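Local coordinates for dermonecrotic toxin (Pasteurella multocida, PDB 2EBF), which is a potent mitogenic and osteolytic toxin that induces bone resorption and is associated with the severe progressive form of atrophic rhinitis in pigs, at residues A[382-385]-A[386-390]; A[489-493]-A[494-498]. All coordinates share one frame; numbering follows the deposited sequence.

Contact 1: residues A[382-385]-A[386-390]; sequences IDFF and LNNLT
Phe385 and Leu389 share one first torsion, CG anti to the backbone N (chi1 173° and -180°), and this carries the phenyl ring and the leucine branch to a meeting one helical turn apart. Phe385 CZ lies 3.6 Å from Leu389 CD1, the methyl approaching the ring obliquely. Leu386 instead swings its CG beside its own N, where CD2 packs 3.9 Å from Phe385 CD1 and the other methyl, CD1, runs alongside Ile382 CG2 at 4.0 Å. These contacts span the C-terminal end of helix 379-387 and the start of helix 389-394. Of the last regular i to i+4 bonds, Leu386 N to Ile382 O (2.9 Å) is nearly straight and Asn387 N to Asp383 O (2.8 Å) moderately bent. At Asn388 the chain leaves helical angles, and its N sits 3.0 Å from Phe385 O, an i to i+3 bond, bent, with the donor well above the carbonyl plane; a weak bond to Phe384 O accompanies it. The kink joins the two helices beside the mixed sheet of the C2 region. Phe385 meets Phe501 of strand 498-502 edge-to-face and touches Leu446, whereas the Phe384 ring leads off to Trp537 and Ile359.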
# COMPACT_ATOMS: atom_id res chain seq x y z
N ILE A 382 31.75 -1.69 -10.28
CA ILE A 382 32.13 -0.33 -9.91
C ILE A 382 33.51 0.03 -10.49
O ILE A 382 33.69 1.12 -11.04
CB ILE A 382 32.10 -0.10 -8.37
CG1 ILE A 382 30.65 -0.23 -7.84
CG2 ILE A 382 32.68 1.27 -8.02
CD1 ILE A 382 30.53 -0.37 -6.31
N ASP A 383 34.47 -0.89 -10.37
CA ASP A 383 35.81 -0.67 -10.93
C ASP A 383 35.80 -0.48 -12.45
O ASP A 383 36.49 0.39 -12.97
CB ASP A 383 36.76 -1.79 -10.53
CG ASP A 383 37.16 -1.74 -9.06
OD1 ASP A 383 37.24 -0.63 -8.49
OD2 ASP A 383 37.40 -2.81 -8.47
N PHE A 384 35.01 -1.30 -13.15
CA PHE A 384 34.82 -1.14 -14.60
C PHE A 384 34.27 0.25 -14.96
O PHE A 384 34.76 0.91 -15.87
CB PHE A 384 33.88 -2.21 -15.16
CG PHE A 384 33.59 -2.06 -16.62
CD1 PHE A 384 32.51 -1.30 -17.05
CD2 PHE A 384 34.42 -2.64 -17.57
CE1 PHE A 384 32.25 -1.14 -18.40
CE2 PHE A 384 34.17 -2.48 -18.93
CZ PHE A 384 33.09 -1.72 -19.34
N PHE A 385 33.24 0.67 -14.23
CA PHE A 385 32.64 1.98 -14.43
C PHE A 385 33.70 3.07 -14.23
O PHE A 385 33.90 3.94 -15.10
CB PHE A 385 31.45 2.17 -13.48
CG PHE A 385 30.89 3.55 -13.50
CD1 PHE A 385 31.07 4.41 -12.42
CD2 PHE A 385 30.21 4.02 -14.63
CE1 PHE A 385 30.58 5.70 -12.46
CE2 PHE A 385 29.71 5.32 -14.67
CZ PHE A 385 29.89 6.16 -13.58
N LEU A 386 34.41 3.01 -13.11
CA LEU A 386 35.43 4.01 -12.81
C LEU A 386 36.55 4.03 -13.84
O LEU A 386 37.04 5.10 -14.20
CB LEU A 386 35.98 3.84 -11.38
CG LEU A 386 34.95 4.02 -10.26
CD1 LEU A 386 35.57 3.83 -8.91
CD2 LEU A 386 34.29 5.39 -10.36
N ASN A 387 36.95 2.85 -14.32
CA ASN A 387 37.98 2.74 -15.37
C ASN A 387 37.57 3.34 -16.71
O ASN A 387 38.42 3.69 -17.52
CB ASN A 387 38.38 1.27 -15.58
CG ASN A 387 39.21 0.73 -14.43
OD1 ASN A 387 39.31 -0.48 -14.25
ND2 ASN A 387 39.79 1.62 -13.64
N ASN A 388 36.26 3.47 -16.93
CA ASN A 388 35.73 4.04 -18.16
C ASN A 388 34.97 5.33 -17.92
O ASN A 388 34.23 5.79 -18.78
CB ASN A 388 34.85 3.01 -18.87
CG ASN A 388 35.63 1.81 -19.34
OD1 ASN A 388 35.56 0.75 -18.73
ND2 ASN A 388 36.42 1.98 -20.40
N LEU A 389 35.17 5.93 -16.75
CA LEU A 389 34.38 7.08 -16.31
C LEU A 389 34.40 8.26 -17.29
O LEU A 389 33.36 8.85 -17.59
CB LEU A 389 34.80 7.52 -14.91
CG LEU A 389 34.07 8.71 -14.30
CD1 LEU A 389 32.57 8.43 -14.17
CD2 LEU A 389 34.67 9.07 -12.96
N THR A 390 35.59 8.58 -17.80
CA THR A 390 35.76 9.69 -18.73
C THR A 390 34.82 9.57 -19.92
O THR A 390 34.27 10.57 -20.39
CB THR A 390 37.22 9.74 -19.25
OG1 THR A 390 38.08 10.05 -18.15
CG2 THR A 390 37.41 10.80 -20.35

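Contact 2: residues A[489-493]-A[494-498]; sequences EKLDR and EGQKF
Leu491 CB sits squarely over one face of the Phe498 ring, 4.2 Å from its centroid and only 5° off the normal, a CH-pi contact across the loop from helix 473-490 into strand 498-502 of the mixed sheet. Leu491 CD1 adds an apolar touch at 4.3 Å to Phe498 CD1, and Phe498 CE2 comes 3.6 Å from Leu491 O. Phe498 holds this pose with CG between its backbone N and carbonyl carbon (chi1 61°). The extended Gln496 side chain crosses that of Arg493, the amide and guanidinium planes 70° apart. The Arg493 chain bends at chi3 and folds back on the helix end, where NE and NH2 both reach Lys490 O, at 2.9 and 2.8 Å, through two weak bonds. Lys490 CA thereby lies over one guanidinium face, toward its rim. A type II turn brings Arg493 and Gln496 together, closed by a weak bond of 3.3 Å from Gln496 N to Arg493 O, with Gly495 taking the positive phi. Further out, Leu524 touches both Leu491 and Phe498, and Lys497 pairs its backbone with Thr398. Two N-H groups converging on Lys490 O would help offset the partial negative charge of a carbonyl at the helix C-terminus.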
# COMPACT_ATOMS: atom_id res chain seq x y z
N GLU A 489 10.74 8.38 -9.24
CA GLU A 489 10.58 9.79 -8.94
C GLU A 489 11.82 10.59 -9.31
O GLU A 489 11.71 11.70 -9.82
CB GLU A 489 10.23 9.97 -7.45
CG GLU A 489 9.93 11.40 -6.99
CD GLU A 489 8.80 12.08 -7.74
OE1 GLU A 489 8.90 13.31 -7.94
OE2 GLU A 489 7.81 11.41 -8.14
N LYS A 490 12.99 10.01 -9.08
CA LYS A 490 14.23 10.79 -9.10
C LYS A 490 15.11 10.60 -10.33
O LYS A 490 15.94 11.45 -10.62
CB LYS A 490 15.03 10.52 -7.82
CG LYS A 490 14.29 10.86 -6.54
CD LYS A 490 13.99 12.35 -6.47
CE LYS A 490 13.07 12.71 -5.31
NZ LYS A 490 13.80 12.74 -4.03
N LEU A 491 14.92 9.49 -11.04
CA LEU A 491 15.85 9.13 -12.11
C LEU A 491 15.34 9.25 -13.54
O LEU A 491 16.07 9.74 -14.41
CB LEU A 491 16.45 7.74 -11.88
CG LEU A 491 17.36 7.59 -10.66
CD1 LEU A 491 17.84 6.15 -10.56
CD2 LEU A 491 18.54 8.58 -10.68
N ASP A 492 14.12 8.81 -13.83
CA ASP A 492 13.65 8.97 -15.22
C ASP A 492 12.99 10.33 -15.42
O ASP A 492 11.77 10.48 -15.38
CB ASP A 492 12.88 7.75 -15.80
CG ASP A 492 11.52 7.49 -15.15
OD1 ASP A 492 10.78 6.64 -15.70
OD2 ASP A 492 11.19 8.10 -14.11
N ARG A 493 13.87 11.32 -15.60
CA ARG A 493 13.49 12.70 -15.76
C ARG A 493 14.25 13.25 -16.96
O ARG A 493 15.38 12.84 -17.24
CB ARG A 493 13.84 13.50 -14.49
CG ARG A 493 13.02 13.09 -13.26
CD ARG A 493 13.23 14.06 -12.09
NE ARG A 493 14.47 13.78 -11.36
CZ ARG A 493 14.86 14.40 -10.25
NH1 ARG A 493 14.11 15.35 -9.70
NH2 ARG A 493 16.01 14.06 -9.68
N GLU A 494 13.62 14.19 -17.67
CA GLU A 494 14.23 14.80 -18.85
C GLU A 494 15.59 15.43 -18.52
O GLU A 494 15.78 16.00 -17.44
CB GLU A 494 13.27 15.84 -19.46
CG GLU A 494 13.01 17.08 -18.59
CD GLU A 494 13.80 18.31 -19.05
OE1 GLU A 494 14.49 18.92 -18.20
OE2 GLU A 494 13.71 18.66 -20.25
N GLY A 495 16.53 15.29 -19.45
CA GLY A 495 17.87 15.87 -19.29
C GLY A 495 18.79 15.13 -18.34
O GLY A 495 19.83 15.67 -17.94
N GLN A 496 18.42 13.91 -17.96
CA GLN A 496 19.25 13.10 -17.08
C GLN A 496 19.79 11.89 -17.82
O GLN A 496 19.05 11.21 -18.54
CB GLN A 496 18.48 12.65 -15.83
CG GLN A 496 18.01 13.80 -14.95
CD GLN A 496 17.58 13.35 -13.56
OE1 GLN A 496 17.62 12.16 -13.22
NE2 GLN A 496 17.17 14.32 -12.73
N LYS A 497 21.09 11.65 -17.65
CA LYS A 497 21.75 10.44 -18.13
C LYS A 497 22.45 9.85 -16.92
O LYS A 497 23.35 10.46 -16.35
CB LYS A 497 22.74 10.77 -19.24
CG LYS A 497 22.09 11.23 -20.53
CD LYS A 497 23.13 11.69 -21.54
CE LYS A 497 22.54 11.89 -22.92
NZ LYS A 497 23.58 12.38 -23.87
N PHE A 498 22.01 8.67 -16.50
CA PHE A 498 22.42 8.15 -15.20
C PHE A 498 22.97 6.74 -15.29
O PHE A 498 22.76 6.03 -16.27
CB PHE A 498 21.23 8.19 -14.23
CG PHE A 498 20.06 7.36 -14.67
CD1 PHE A 498 19.95 6.02 -14.30
CD2 PHE A 498 19.07 7.91 -15.49
CE1 PHE A 498 18.87 5.25 -14.71
CE2 PHE A 498 17.98 7.13 -15.92
CZ PHE A 498 17.89 5.80 -15.53

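How the contacts relate
Coming from the N terminus, the chain leaves strand 372-376, enters helix 379-387 and reaches contact 1, which closes the short kink into helix 389-394; strand 399-402 follows. Contact 2 opens on the last residues of helix 473-490 and closes the turn that delivers the chain into strand 498-502. The two are therefore in series, neither nested nor crossed, and their centres lie about 20 Å apart, with nearest atoms about 7 Å apart. Strand 498-502 brings them into one framework: it starts at Phe498 of contact 2, and its residues Val499 and Phe501 touch side chains of contact 1. Both contacts thus border the mixed sheet, at helix-end connections between its strands.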